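Local coordinates for FMN-dependent NADH:quinone oxidoreductase 1 (PDB 3U7I), which probably uses FMN and NADH to reduce electrophilic quinones and to cleave the azo bond of aromatic azo compounds, at residues D51-P55 with R84-I88. Sequence-based numbering, arbitrary orientation.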
ATOM      1  N   ASP C  51      -2.709 -15.122   6.555  1.00 23.16           N
ATOM      2  CA  ASP C  51      -2.865 -16.233   7.490  1.00 26.28           C
ATOM      3  C   ASP C  51      -1.664 -16.352   8.430  1.00 25.07           C
ATOM      4  O   ASP C  51      -1.830 -16.504   9.645  1.00 26.97           O
ATOM      5  CB  ASP C  51      -3.081 -17.551   6.737  1.00 30.54           C
ATOM      6  CG  ASP C  51      -3.561 -18.672   7.642  1.00 31.84           C
ATOM      7  OD1 ASP C  51      -4.610 -18.502   8.310  1.00 29.28           O
ATOM      8  OD2 ASP C  51      -2.879 -19.718   7.685  1.00 33.59           O
ATOM      9  N   ASP C  52      -0.459 -16.290   7.872  1.00 22.63           N
ATOM     10  CA  ASP C  52       0.751 -16.313   8.689  1.00 23.61           C
ATOM     11  C   ASP C  52       0.885 -14.983   9.426  1.00 26.46           C
ATOM     12  O   ASP C  52       0.211 -14.006   9.081  1.00 29.16           O
ATOM     13  CB  ASP C  52       2.004 -16.571   7.839  1.00 21.56           C
ATOM     14  CG  ASP C  52       1.962 -17.905   7.121  1.00 25.26           C
ATOM     15  OD1 ASP C  52       1.340 -18.857   7.643  1.00 27.42           O
ATOM     16  OD2 ASP C  52       2.548 -18.004   6.026  1.00 26.95           O
ATOM     17  N   VAL C  53       1.741 -14.947  10.445  1.00 24.51           N
ATOM     18  CA  VAL C  53       1.997 -13.711  11.175  1.00 23.53           C
ATOM     19  C   VAL C  53       2.995 -12.863  10.394  1.00 21.37           C
ATOM     20  O   VAL C  53       4.144 -13.262  10.193  1.00 18.18           O
ATOM     21  CB  VAL C  53       2.524 -13.980  12.599  1.00 24.14           C
ATOM     22  CG1 VAL C  53       2.709 -12.674  13.358  1.00 22.52           C
ATOM     23  CG2 VAL C  53       1.566 -14.886  13.347  1.00 26.34           C
ATOM     24  N   VAL C  54       2.532 -11.706   9.926  1.00 19.66           N
ATOM     25  CA  VAL C  54       3.397 -10.744   9.242  1.00 19.36           C
ATOM     26  C   VAL C  54       3.297  -9.443  10.013  1.00 19.81           C
ATOM     27  O   VAL C  54       2.329  -8.687   9.835  1.00 18.31           O
ATOM     28  CB  VAL C  54       2.976 -10.527   7.770  1.00 18.41           C
ATOM     29  CG1 VAL C  54       3.866  -9.486   7.105  1.00 16.84           C
ATOM     30  CG2 VAL C  54       3.002 -11.856   6.992  1.00 20.07           C
ATOM     31  N   PRO C  55       4.272  -9.199  10.913  1.00 20.72           N
ATOM     32  CA  PRO C  55       4.231  -8.024  11.792  1.00 23.23           C
ATOM     33  C   PRO C  55       4.081  -6.696  11.044  1.00 21.68           C
ATOM     34  O   PRO C  55       4.761  -6.410  10.058  1.00 22.91           O
ATOM     35  CB  PRO C  55       5.576  -8.093  12.531  1.00 22.82           C
ATOM     36  CG  PRO C  55       5.882  -9.564  12.574  1.00 19.28           C
ATOM     37  CD  PRO C  55       5.406 -10.090  11.241  1.00 16.14           C
ATOM     38  N   ARG C  84      10.290 -12.564  14.868  1.00 25.33           N
ATOM     39  CA  ARG C  84       9.438 -12.944  13.742  1.00 22.74           C
ATOM     40  C   ARG C  84       9.767 -12.139  12.463  1.00 22.59           C
ATOM     41  O   ARG C  84       9.799 -12.698  11.357  1.00 22.36           O
ATOM     42  CB  ARG C  84       7.957 -12.806  14.126  1.00 20.69           C
ATOM     43  CG  ARG C  84       6.982 -13.096  12.999  1.00 21.43           C
ATOM     44  CD  ARG C  84       7.186 -14.487  12.409  1.00 20.49           C
ATOM     45  NE  ARG C  84       6.298 -14.686  11.267  1.00 19.22           N
ATOM     46  CZ  ARG C  84       6.518 -15.546  10.273  1.00 21.47           C
ATOM     47  NH1 ARG C  84       7.615 -16.301  10.269  1.00 22.01           N
ATOM     48  NH2 ARG C  84       5.646 -15.635   9.275  1.00 18.30           N
HETATM   49  N   MSE C  85      10.010 -10.835  12.606  1.00 19.94           N
HETATM   50  CA  MSE C  85      10.434 -10.024  11.463  1.00 19.46           C
HETATM   51  C   MSE C  85      11.761 -10.539  10.902  1.00 18.71           C
HETATM   52  O   MSE C  85      11.955 -10.587   9.684  1.00 17.77           O
HETATM   53  CB  MSE C  85      10.536  -8.545  11.846  1.00 18.39           C
HETATM   54  CG  MSE C  85       9.215  -7.967  12.304  1.00 20.84           C
HETATM   55 SE   MSE C  85       9.320  -6.056  12.655  0.72 27.61          SE
HETATM   56  CE  MSE C  85       8.757  -5.373  10.904  1.00 32.08           C
ATOM     57  N   SER C  86      12.659 -10.947  11.794  1.00 20.41           N
ATOM     58  CA  SER C  86      13.920 -11.541  11.374  1.00 21.44           C
ATOM     59  C   SER C  86      13.733 -12.858  10.598  1.00 22.29           C
ATOM     60  O   SER C  86      14.413 -13.087   9.584  1.00 19.77           O
ATOM     61  CB  SER C  86      14.849 -11.752  12.561  1.00 24.39           C
ATOM     62  OG  SER C  86      16.051 -12.362  12.111  1.00 27.24           O
ATOM     63  N   GLU C  87      12.826 -13.717  11.081  1.00 21.48           N
ATOM     64  CA  GLU C  87      12.455 -14.950  10.372  1.00 18.55           C
ATOM     65  C   GLU C  87      12.005 -14.647   8.956  1.00 16.86           C
ATOM     66  O   GLU C  87      12.482 -15.258   8.002  1.00 15.87           O
ATOM     67  CB  GLU C  87      11.306 -15.680  11.071  1.00 22.26           C
ATOM     68  CG  GLU C  87      11.658 -16.416  12.336  1.00 33.75           C
ATOM     69  CD  GLU C  87      10.435 -17.074  12.973  1.00 41.80           C
ATOM     70  OE1 GLU C  87       9.324 -16.964  12.399  1.00 35.75           O
ATOM     71  OE2 GLU C  87      10.589 -17.706  14.046  1.00 47.74           O
ATOM     72  N   ILE C  88      11.059 -13.715   8.827  1.00 16.68           N
ATOM     73  CA  ILE C  88      10.516 -13.336   7.523  1.00 14.39           C
ATOM     74  C   ILE C  88      11.588 -12.789   6.560  1.00 15.61           C
ATOM     75  O   ILE C  88      11.594 -13.123   5.374  1.00 15.10           O
ATOM     76  CB  ILE C  88       9.370 -12.306   7.663  1.00 13.81           C
ATOM     77  CG1 ILE C  88       8.128 -12.969   8.271  1.00 12.94           C
ATOM     78  CG2 ILE C  88       9.048 -11.703   6.311  1.00 13.20           C
ATOM     79  CD1 ILE C  88       7.022 -12.000   8.625  1.00 13.49           C
TER
HETATM   80  O   HOH W   1       5.318 -18.171   7.198  1.00 29.66           O
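Arg84 reaches from its helix to the backbone of Val53 and grips a single carbonyl oxygen with two nitrogens. NE donates to Val53 O over 2.8 Å and NH2 to the same atom over 3.0 Å, the oxygen lying close to the guanidinium plane. With both donors converging on one oxygen, each bond is bent (N-H...O 149° and 138°). Arginine suits this place because its side-on edge offers two N-H groups at once to one loop carbonyl oxygen. Pro55 forms the apolar half of the contact. Three of its ring carbons meet the helix: CB lies 3.6 Å from CG of selenomethionine Met85, CG rests on the Arg84 methylene CG, and CD faces Ile88 CD1 tip to tip at 3.6 Å. A compact proline ring, with no backbone N-H to satisfy, suits an apolar surface of methylenes and a methyl.

The second shell sets the guanidinium. Arg84 leaves the backbone with CG anti to N and then bends at chi2 (57°), which lays its CG methylene across the Pro55 ring before the head turns to Val53. Glu87, three residues further along the helix, takes NH1 in a salt bridge (OE1 at 2.8 Å), while Ile88 CG1 covers one face over its centre. A water accepts from NH2 and weakly donates to Asp52 OD2, whose stronger partner is the backbone N of Asn48.

The contact thus ties the loop after strand 43-48, an outermost strand of the flavodoxin-like parallel sheet within this chain, to helix 76-94. Ile47 of that strand touches Arg84 and Ile88, Asn119 of helix 111-120 meets Val54, Met85 and Ile88, and helix 59-68 packs on Met85 through Val61 and Trp65.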